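Local coordinates for putative rhamnosidase (Streptomyces avermitilis, PDB 3W5M), which hydrolyses terminal non-reducing alpha-L-rhamnose residues from alpha-L-rhamnosides such as citrus flavonoid glycosides and the arabinogalactan-protein gum arabic, at residues G691-W695 / R739-G745; W726-E731 / F764-A768; D746-D752 / L847-G853. All blocks are in the same frame, centred on the assembly; numbering follows the deposited sequence.

In the fold
All three contacts lie in the 6-hairpin glycosidase domain, the (alpha/alpha)6-barrel. Followed from the N terminus, interaction 1 opens in the loop ahead of helix 698-710 and closes 44 residues later, joining that loop to the one after helix 713-732. Interaction 2 starts inside this span, on helix 713-732, and closes beyond it on helix 756-777, so the two cross. Interaction 3 takes up the chain at D746, directly after 739-745; it therefore follows interaction 1 in series and crosses interaction 2, closing at 847-853 ahead of helix 854-863. Interaction 1 touches both others, R739 meeting L730 and F764, and W695 meeting W747 and L852, and so ties the helix pair to the sugar-site loops.

Interaction 1: G691-W695 / R739-G745; sequences GVAGW and RPADGYG
Over one face of the W695 indole lies Y744, whose CD2 stands 3.4 Å above the plane near the ring centre, while the carbonyl oxygens of G745 and A693 sit at the indole edge. The pair is edge-to-face, though well short of perpendicular, with planes at 51°. Y744 CB adds a CH-pi contact over the six-membered ring, so one tyrosine covers both rings of the indole. With CG anti to its carbonyl carbon (chi1 -56°), Y744 also brings CD2 within 3.7 Å of V692 CG1, and its hydroxyl bonds D680. The guanidinium of R739 is the other flat group and makes its polar contacts at its edge: NH2 donates to G691 O at 3.0 Å, NH1 reaches the same oxygen through a water, and H733 O takes a further bond from NH1. Bends at chi2 and chi3 fold the arginine chain back to that carbonyl. Two more waters fasten the backbones, one between A693 O and G745 N, the other between A693 N and D742 O. Replacing W695 by an alanine would probably open a gap over Y744, leaving its ring freer to shift and the sugar pocket without its indole N-H. That group, NE1, bonds a Tris molecule, probably from the crystallisation liquor; W695 binds rhamnose, and the arrangement is that of loops shaping the sugar site of an (alpha/alpha)6-barrel glycosidase.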
loop_
_atom_site.group_PDB
_atom_site.type_symbol
_atom_site.label_atom_id
_atom_site.label_comp_id
_atom_site.label_asym_id
_atom_site.label_seq_id
_atom_site.Cartn_x
_atom_site.Cartn_y
_atom_site.Cartn_z
ATOM N N GLY A 691 6.099 -12.458 -16.443
ATOM C CA GLY A 691 6.197 -12.406 -17.918
ATOM C C GLY A 691 4.910 -12.080 -18.643
ATOM O O GLY A 691 4.735 -12.448 -19.817
ATOM N N VAL A 692 4.017 -11.349 -17.979
ATOM C CA VAL A 692 2.725 -11.039 -18.521
ATOM C C VAL A 692 2.673 -9.634 -19.091
ATOM O O VAL A 692 2.899 -8.642 -18.358
ATOM C CB VAL A 692 1.631 -11.169 -17.434
ATOM C CG1 VAL A 692 0.291 -10.612 -17.914
ATOM C CG2 VAL A 692 1.539 -12.609 -16.951
ATOM N N ALA A 693 2.309 -9.546 -20.373
ATOM C CA ALA A 693 2.073 -8.262 -21.044
ATOM C C ALA A 693 1.111 -7.322 -20.337
ATOM O O ALA A 693 -0.007 -7.704 -20.019
ATOM C CB ALA A 693 1.578 -8.501 -22.466
ATOM N N GLY A 694 1.542 -6.069 -20.155
ATOM C CA GLY A 694 0.743 -5.021 -19.532
ATOM C C GLY A 694 0.869 -5.068 -18.011
ATOM O O GLY A 694 0.400 -4.158 -17.319
ATOM N N TRP A 695 1.494 -6.125 -17.509
ATOM C CA TRP A 695 1.721 -6.298 -16.074
ATOM C C TRP A 695 3.232 -6.078 -15.862
ATOM O O TRP A 695 3.644 -4.994 -15.464
ATOM C CB TRP A 695 1.180 -7.674 -15.570
ATOM C CG TRP A 695 -0.251 -7.552 -15.045
ATOM C CD1 TRP A 695 -0.658 -7.623 -13.724
ATOM C CD2 TRP A 695 -1.425 -7.241 -15.801
ATOM N NE1 TRP A 695 -2.001 -7.422 -13.631
ATOM C CE2 TRP A 695 -2.505 -7.170 -14.885
ATOM C CE3 TRP A 695 -1.691 -7.066 -17.178
ATOM C CZ2 TRP A 695 -3.813 -6.901 -15.291
ATOM C CZ3 TRP A 695 -2.996 -6.800 -17.580
ATOM C CH2 TRP A 695 -4.038 -6.715 -16.644
ATOM N N ARG A 739 3.945 -12.349 -29.900
ATOM C CA ARG A 739 3.877 -12.931 -28.564
ATOM C C ARG A 739 2.680 -13.877 -28.422
ATOM O O ARG A 739 1.649 -13.666 -29.073
ATOM C CB ARG A 739 3.835 -11.804 -27.516
ATOM C CG ARG A 739 5.170 -11.061 -27.435
ATOM C CD ARG A 739 6.041 -11.640 -26.327
ATOM N NE ARG A 739 5.424 -11.421 -25.007
ATOM C CZ ARG A 739 5.575 -12.237 -23.960
ATOM N NH1 ARG A 739 6.300 -13.334 -24.063
ATOM N NH2 ARG A 739 4.983 -11.948 -22.797
ATOM N N PRO A 740 2.803 -14.895 -27.538
ATOM C CA PRO A 740 1.709 -15.842 -27.259
ATOM C C PRO A 740 0.431 -15.156 -26.766
ATOM O O PRO A 740 0.500 -14.074 -26.181
ATOM C CB PRO A 740 2.282 -16.730 -26.143
ATOM C CG PRO A 740 3.753 -16.584 -26.209
ATOM C CD PRO A 740 4.025 -15.211 -26.764
ATOM N N ALA A 741 -0.733 -15.764 -27.007
ATOM C CA ALA A 741 -1.979 -15.216 -26.506
ATOM C C ALA A 741 -2.211 -15.656 -25.038
ATOM O O ALA A 741 -3.190 -16.334 -24.711
ATOM C CB ALA A 741 -3.161 -15.593 -27.414
ATOM N N ASP A 742 -1.271 -15.285 -24.176
ATOM C CA ASP A 742 -1.347 -15.585 -22.747
ATOM C C ASP A 742 -1.513 -14.280 -21.983
ATOM O O ASP A 742 -1.328 -13.205 -22.547
ATOM C CB ASP A 742 -0.056 -16.261 -22.280
ATOM C CG ASP A 742 0.204 -17.586 -22.967
ATOM O OD1 ASP A 742 -0.759 -18.231 -23.457
ATOM O OD2 ASP A 742 1.393 -17.992 -23.008
ATOM N N GLY A 743 -1.834 -14.375 -20.694
ATOM C CA GLY A 743 -1.864 -13.197 -19.826
ATOM C C GLY A 743 -3.254 -12.783 -19.406
ATOM O O GLY A 743 -4.237 -13.441 -19.762
ATOM N N TYR A 744 -3.347 -11.694 -18.640
ATOM C CA TYR A 744 -4.630 -11.187 -18.204
ATOM C C TYR A 744 -5.421 -10.467 -19.305
ATOM O O TYR A 744 -6.640 -10.430 -19.259
ATOM C CB TYR A 744 -4.465 -10.301 -16.957
ATOM C CG TYR A 744 -3.765 -11.022 -15.831
ATOM C CD1 TYR A 744 -4.375 -12.106 -15.181
ATOM C CD2 TYR A 744 -2.494 -10.624 -15.410
ATOM C CE1 TYR A 744 -3.737 -12.763 -14.142
ATOM C CE2 TYR A 744 -1.845 -11.280 -14.381
ATOM C CZ TYR A 744 -2.467 -12.345 -13.748
ATOM O OH TYR A 744 -1.806 -12.995 -12.735
ATOM N N GLY A 745 -4.718 -9.912 -20.295
ATOM C CA GLY A 745 -5.324 -9.123 -21.366
ATOM C C GLY A 745 -5.916 -7.816 -20.885
ATOM O O GLY A 745 -5.505 -7.262 -19.834
HETATM O O HOH W 1 5.869 -14.883 -21.370
HETATM O O HOH W 2 1.583 -12.087 -21.909
HETATM O O HOH W 3 -1.919 -9.620 -20.688
#

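Interaction 2: W726-E731 / F764-A768; sequences WLRYLE and FAHSA
Where L727 and L730 meet A768 and F764, the two helix segments run nearly antiparallel, at 148° between their N-to-C directions, with axes 10.5 Å apart. They belong to helices 713-732 and 756-777 of the (alpha/alpha)6-barrel; here apolar groups fill the interface, and the polar ends of W726 and S767 are met by D697.

F764 is the residue most buried by the contact. Its ring leaves the helix with CG anti to the backbone N (chi1 179°), which carries it across to the turn at L730 and E731. There CE1 comes to 3.6 Å from L730 CB, and L730 CD1 touches CD1 of the ring; the two side chains overlap while pointing opposite ways. The carbonyl of L730 stands over one face of the ring, displaced toward its rim, and CZ reaches the backbone of E731. One turn before L730, L727 sends CD2 against the backbone between S767 and A768, 3.6 Å from A768 N, and against the CB of S767. Further apolar cover comes from helix 783-800, where Y785 touches L727, I792 touches F764 and L788 touches A768.

W726 closes the other end of the contact. L730 CD1 lies over one face of its indole, so this leucine is held between the indole and the F764 ring. The indole NE1 and the S767 hydroxyl do not bond each other; both hydrogen-bond D697 OD1 in the loop ahead of helix 698-710, which holds the pair in place with NE1 3.8 Å from S767 OG.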
loop_
_atom_site.group_PDB
_atom_site.type_symbol
_atom_site.label_atom_id
_atom_site.label_comp_id
_atom_site.label_asym_id
_atom_site.label_seq_id
_atom_site.Cartn_x
_atom_site.Cartn_y
_atom_site.Cartn_z
ATOM N N TRP A 726 14.404 -7.536 -19.606
ATOM C CA TRP A 726 12.983 -7.803 -19.872
ATOM C C TRP A 726 12.798 -7.980 -21.368
ATOM O O TRP A 726 12.134 -8.937 -21.793
ATOM C CB TRP A 726 12.135 -6.645 -19.351
ATOM C CG TRP A 726 10.673 -6.602 -19.665
ATOM C CD1 TRP A 726 9.999 -5.544 -20.195
ATOM C CD2 TRP A 726 9.682 -7.586 -19.346
ATOM N NE1 TRP A 726 8.655 -5.793 -20.238
ATOM C CE2 TRP A 726 8.433 -7.060 -19.755
ATOM C CE3 TRP A 726 9.731 -8.873 -18.770
ATOM C CZ2 TRP A 726 7.230 -7.760 -19.609
ATOM C CZ3 TRP A 726 8.508 -9.599 -18.643
ATOM C CH2 TRP A 726 7.288 -9.029 -19.069
ATOM N N LEU A 727 13.411 -7.095 -22.162
ATOM C CA LEU A 727 13.238 -7.158 -23.632
ATOM C C LEU A 727 13.851 -8.434 -24.187
ATOM O O LEU A 727 13.312 -9.045 -25.146
ATOM C CB LEU A 727 13.840 -5.920 -24.325
ATOM C CG LEU A 727 13.056 -4.604 -24.190
ATOM C CD1 LEU A 727 13.882 -3.420 -24.667
ATOM C CD2 LEU A 727 11.693 -4.635 -24.874
ATOM N N ARG A 728 14.982 -8.829 -23.605
ATOM C CA ARG A 728 15.676 -10.060 -23.974
ATOM C C ARG A 728 14.803 -11.278 -23.654
ATOM O O ARG A 728 14.660 -12.196 -24.487
ATOM C CB ARG A 728 17.039 -10.130 -23.306
ATOM C CG ARG A 728 17.706 -11.487 -23.346
ATOM C CD ARG A 728 18.967 -11.452 -22.513
ATOM N NE ARG A 728 20.016 -10.673 -23.162
ATOM C CZ ARG A 728 21.149 -10.308 -22.561
ATOM N NH1 ARG A 728 21.363 -10.649 -21.294
ATOM N NH2 ARG A 728 22.067 -9.601 -23.223
ATOM N N TYR A 729 14.188 -11.264 -22.470
ATOM C CA TYR A 729 13.187 -12.257 -22.102
ATOM C C TYR A 729 12.041 -12.299 -23.106
ATOM O O TYR A 729 11.617 -13.382 -23.521
ATOM C CB TYR A 729 12.620 -11.986 -20.680
ATOM C CG TYR A 729 11.391 -12.826 -20.371
ATOM C CD1 TYR A 729 11.514 -14.104 -19.817
ATOM C CD2 TYR A 729 10.104 -12.348 -20.664
ATOM C CE1 TYR A 729 10.387 -14.885 -19.568
ATOM C CE2 TYR A 729 8.980 -13.102 -20.378
ATOM C CZ TYR A 729 9.130 -14.367 -19.854
ATOM O OH TYR A 729 8.003 -15.094 -19.608
ATOM N N LEU A 730 11.536 -11.141 -23.505
ATOM C CA LEU A 730 10.364 -11.087 -24.365
ATOM C C LEU A 730 10.687 -11.581 -25.779
ATOM O O LEU A 730 9.855 -12.212 -26.427
ATOM C CB LEU A 730 9.816 -9.669 -24.434
ATOM C CG LEU A 730 9.082 -9.158 -23.173
ATOM C CD1 LEU A 730 8.778 -7.684 -23.357
ATOM C CD2 LEU A 730 7.807 -9.946 -22.854
ATOM N N GLU A 731 11.882 -11.266 -26.260
ATOM C CA GLU A 731 12.311 -11.750 -27.583
ATOM C C GLU A 731 12.473 -13.266 -27.593
ATOM O O GLU A 731 12.081 -13.930 -28.553
ATOM C CB GLU A 731 13.609 -11.068 -28.016
ATOM C CG GLU A 731 14.171 -11.595 -29.327
ATOM C CD GLU A 731 14.996 -10.564 -30.084
ATOM O OE1 GLU A 731 15.770 -9.814 -29.442
ATOM O OE2 GLU A 731 14.870 -10.506 -31.333
ATOM N N PHE A 764 5.023 -5.554 -26.122
ATOM C CA PHE A 764 6.407 -5.856 -26.450
ATOM C C PHE A 764 7.042 -4.703 -27.253
ATOM O O PHE A 764 8.113 -4.190 -26.896
ATOM C CB PHE A 764 6.451 -7.219 -27.198
ATOM C CG PHE A 764 7.827 -7.693 -27.635
ATOM C CD1 PHE A 764 9.005 -7.283 -27.006
ATOM C CD2 PHE A 764 7.937 -8.613 -28.675
ATOM C CE1 PHE A 764 10.239 -7.756 -27.415
ATOM C CE2 PHE A 764 9.179 -9.097 -29.078
ATOM C CZ PHE A 764 10.334 -8.671 -28.450
ATOM N N ALA A 765 6.374 -4.303 -28.338
ATOM C CA ALA A 765 6.792 -3.159 -29.149
ATOM C C ALA A 765 6.914 -1.893 -28.327
ATOM O O ALA A 765 7.911 -1.179 -28.451
ATOM C CB ALA A 765 5.807 -2.919 -30.290
ATOM N N HIS A 766 5.896 -1.610 -27.510
ATOM C CA HIS A 766 5.868 -0.381 -26.718
ATOM C C HIS A 766 7.048 -0.333 -25.734
ATOM O O HIS A 766 7.654 0.742 -25.529
ATOM C CB HIS A 766 4.554 -0.262 -25.939
ATOM C CG HIS A 766 4.371 1.055 -25.243
ATOM N ND1 HIS A 766 4.368 2.261 -25.910
ATOM C CD2 HIS A 766 4.164 1.349 -23.935
ATOM C CE1 HIS A 766 4.162 3.242 -25.048
ATOM N NE2 HIS A 766 4.041 2.716 -23.841
ATOM N N SER A 767 7.334 -1.477 -25.110
ATOM C CA SER A 767 8.508 -1.579 -24.243
ATOM C C SER A 767 9.825 -1.320 -25.000
ATOM O O SER A 767 10.708 -0.641 -24.481
ATOM C CB SER A 767 8.548 -2.912 -23.511
ATOM O OG SER A 767 7.596 -2.882 -22.479
ATOM N N ALA A 768 9.947 -1.842 -26.222
ATOM C CA ALA A 768 11.119 -1.551 -27.054
ATOM C C ALA A 768 11.232 -0.057 -27.386
ATOM O O ALA A 768 12.335 0.506 -27.387
ATOM C CB ALA A 768 11.084 -2.382 -28.345
#

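Interaction 3: D746-D752 / L847-G853; sequences DWLNVSD and LSTGFLG
N749 and G850 bring their CA atoms to 3.5 Å where the loops 746-752 and 847-853 run antiparallel, the first folded into a type II beta turn from D746 to N749. Backbone bonds flank this point, F851 N to W747 O (2.8 Å) and V750 N to S848 O. A side chain at G850 would run into the carbonyls of D746 and W747, so this close approach depends on the glycine. The D746 carboxylate, turned with CG anti to the backbone N (chi1 -170°), grips the second loop: OD2 takes G850 N at 2.7 Å, OD1 takes G853 N in a nearly straight bond of 170° and L852 N more weakly. The two stronger bonds come in well out of the carboxylate plane, from opposite faces, and S813 OG also bonds OD2. So many N-H groups would probably stabilise its negative charge. Beside it, N749 bonds D746 O and E753 OE1 through ND2, and its OD1 accepts D752 N in an Asx motif. S848 OG bonds D752 OD2, at a length too short to be trusted. W747 turns its edge to the face of F851, W747 CD1 lying 4.0 Å from F851 CE2, with L748 CD1 alongside. F851 also touches D643, and W747 packs on W695, both rhamnose-binding residues; the contact joins two loops at the sugar site of the glycosidase barrel.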
loop_
_atom_site.group_PDB
_atom_site.type_symbol
_atom_site.label_atom_id
_atom_site.label_comp_id
_atom_site.label_asym_id
_atom_site.label_seq_id
_atom_site.Cartn_x
_atom_site.Cartn_y
_atom_site.Cartn_z
ATOM N N ASP A 746 -6.901 -7.328 -21.631
ATOM C CA ASP A 746 -7.635 -6.134 -21.265
ATOM C C ASP A 746 -8.634 -6.478 -20.153
ATOM O O ASP A 746 -9.852 -6.384 -20.320
ATOM C CB ASP A 746 -8.324 -5.482 -22.488
ATOM C CG ASP A 746 -8.885 -4.104 -22.184
ATOM O OD1 ASP A 746 -8.254 -3.341 -21.414
ATOM O OD2 ASP A 746 -9.976 -3.760 -22.711
ATOM N N TRP A 747 -8.075 -6.866 -19.008
ATOM C CA TRP A 747 -8.823 -7.269 -17.806
ATOM C C TRP A 747 -10.088 -6.467 -17.517
ATOM O O TRP A 747 -10.068 -5.239 -17.458
ATOM C CB TRP A 747 -7.856 -7.175 -16.612
ATOM C CG TRP A 747 -8.299 -7.845 -15.344
ATOM C CD1 TRP A 747 -8.624 -7.239 -14.153
ATOM C CD2 TRP A 747 -8.413 -9.249 -15.129
ATOM N NE1 TRP A 747 -8.950 -8.193 -13.221
ATOM C CE2 TRP A 747 -8.830 -9.435 -13.794
ATOM C CE3 TRP A 747 -8.207 -10.375 -15.940
ATOM C CZ2 TRP A 747 -9.048 -10.704 -13.252
ATOM C CZ3 TRP A 747 -8.425 -11.621 -15.408
ATOM C CH2 TRP A 747 -8.833 -11.782 -14.065
ATOM N N LEU A 748 -11.198 -7.177 -17.283
ATOM C CA LEU A 748 -12.472 -6.560 -16.883
ATOM C C LEU A 748 -13.043 -5.560 -17.910
ATOM O O LEU A 748 -13.718 -4.602 -17.559
ATOM C CB LEU A 748 -12.387 -5.975 -15.439
ATOM C CG LEU A 748 -12.100 -7.041 -14.382
ATOM C CD1 LEU A 748 -11.827 -6.401 -13.020
ATOM C CD2 LEU A 748 -13.270 -8.013 -14.286
ATOM N N ASN A 749 -12.761 -5.793 -19.191
ATOM C CA ASN A 749 -13.505 -5.128 -20.270
ATOM C C ASN A 749 -15.013 -5.453 -20.167
ATOM O O ASN A 749 -15.379 -6.466 -19.559
ATOM C CB ASN A 749 -12.951 -5.587 -21.629
ATOM C CG ASN A 749 -13.120 -7.077 -21.863
ATOM O OD1 ASN A 749 -14.232 -7.551 -22.120
ATOM N ND2 ASN A 749 -12.020 -7.828 -21.787
ATOM N N VAL A 750 -15.861 -4.632 -20.790
ATOM C CA VAL A 750 -17.322 -4.853 -20.804
ATOM C C VAL A 750 -17.717 -5.643 -22.055
ATOM O O VAL A 750 -18.081 -5.047 -23.073
ATOM C CB VAL A 750 -18.124 -3.525 -20.791
ATOM C CG1 VAL A 750 -19.583 -3.780 -20.396
ATOM C CG2 VAL A 750 -17.502 -2.504 -19.850
ATOM N N SER A 751 -17.643 -6.972 -21.944
ATOM C CA SER A 751 -17.966 -7.903 -23.035
ATOM C C SER A 751 -17.432 -7.448 -24.400
ATOM O O SER A 751 -18.184 -7.313 -25.376
ATOM C CB SER A 751 -19.473 -8.187 -23.101
ATOM O OG SER A 751 -19.745 -9.191 -24.067
ATOM N N ASP A 752 -16.125 -7.208 -24.454
ATOM C CA ASP A 752 -15.452 -6.745 -25.667
ATOM C C ASP A 752 -14.011 -7.212 -25.489
ATOM O O ASP A 752 -13.124 -6.401 -25.205
ATOM C CB ASP A 752 -15.546 -5.213 -25.753
ATOM C CG ASP A 752 -15.343 -4.657 -27.176
ATOM O OD1 ASP A 752 -15.530 -5.400 -28.162
ATOM O OD2 ASP A 752 -15.023 -3.443 -27.303
ATOM N N LEU A 847 -18.109 3.417 -23.357
ATOM C CA LEU A 847 -16.867 2.692 -23.499
ATOM C C LEU A 847 -17.083 1.189 -23.324
ATOM O O LEU A 847 -18.095 0.759 -22.786
ATOM C CB LEU A 847 -15.836 3.212 -22.472
ATOM C CG LEU A 847 -16.130 3.081 -20.971
ATOM C CD1 LEU A 847 -15.855 1.660 -20.468
ATOM C CD2 LEU A 847 -15.279 4.090 -20.224
ATOM N N SER A 848 -16.124 0.390 -23.753
ATOM C CA SER A 848 -16.180 -1.033 -23.493
ATOM C C SER A 848 -14.836 -1.557 -22.995
ATOM O O SER A 848 -14.638 -2.761 -22.823
ATOM C CB SER A 848 -16.589 -1.777 -24.760
ATOM O OG SER A 848 -15.492 -1.782 -25.642
ATOM N N THR A 849 -13.915 -0.640 -22.751
ATOM C CA THR A 849 -12.524 -1.008 -22.454
ATOM C C THR A 849 -12.330 -1.522 -21.019
ATOM O O THR A 849 -13.007 -1.036 -20.105
ATOM C CB THR A 849 -11.612 0.223 -22.648
ATOM O OG1 THR A 849 -12.182 1.354 -21.975
ATOM C CG2 THR A 849 -11.544 0.572 -24.134
ATOM N N GLY A 850 -11.380 -2.435 -20.844
ATOM C CA GLY A 850 -10.896 -2.887 -19.508
ATOM C C GLY A 850 -9.678 -2.112 -18.974
ATOM O O GLY A 850 -9.475 -0.949 -19.329
ATOM N N PHE A 851 -8.873 -2.772 -18.130
ATOM C CA PHE A 851 -7.723 -2.140 -17.463
ATOM C C PHE A 851 -6.698 -1.503 -18.373
ATOM O O PHE A 851 -6.205 -0.422 -18.064
ATOM C CB PHE A 851 -6.995 -3.137 -16.541
ATOM C CG PHE A 851 -7.627 -3.256 -15.172
ATOM C CD1 PHE A 851 -8.996 -3.034 -14.992
ATOM C CD2 PHE A 851 -6.857 -3.578 -14.073
ATOM C CE1 PHE A 851 -9.590 -3.130 -13.734
ATOM C CE2 PHE A 851 -7.437 -3.686 -12.805
ATOM C CZ PHE A 851 -8.809 -3.467 -12.638
ATOM N N LEU A 852 -6.396 -2.168 -19.483
ATOM C CA LEU A 852 -5.316 -1.742 -20.377
ATOM C C LEU A 852 -5.757 -0.710 -21.417
ATOM O O LEU A 852 -5.000 0.213 -21.744
ATOM C CB LEU A 852 -4.706 -2.950 -21.062
ATOM C CG LEU A 852 -3.949 -3.958 -20.217
ATOM C CD1 LEU A 852 -3.408 -5.024 -21.160
ATOM C CD2 LEU A 852 -2.823 -3.269 -19.456
ATOM N N GLY A 853 -6.978 -0.873 -21.922
ATOM C CA GLY A 853 -7.588 0.103 -22.824
ATOM C C GLY A 853 -8.030 1.408 -22.212
ATOM O O GLY A 853 -7.862 2.457 -22.827
#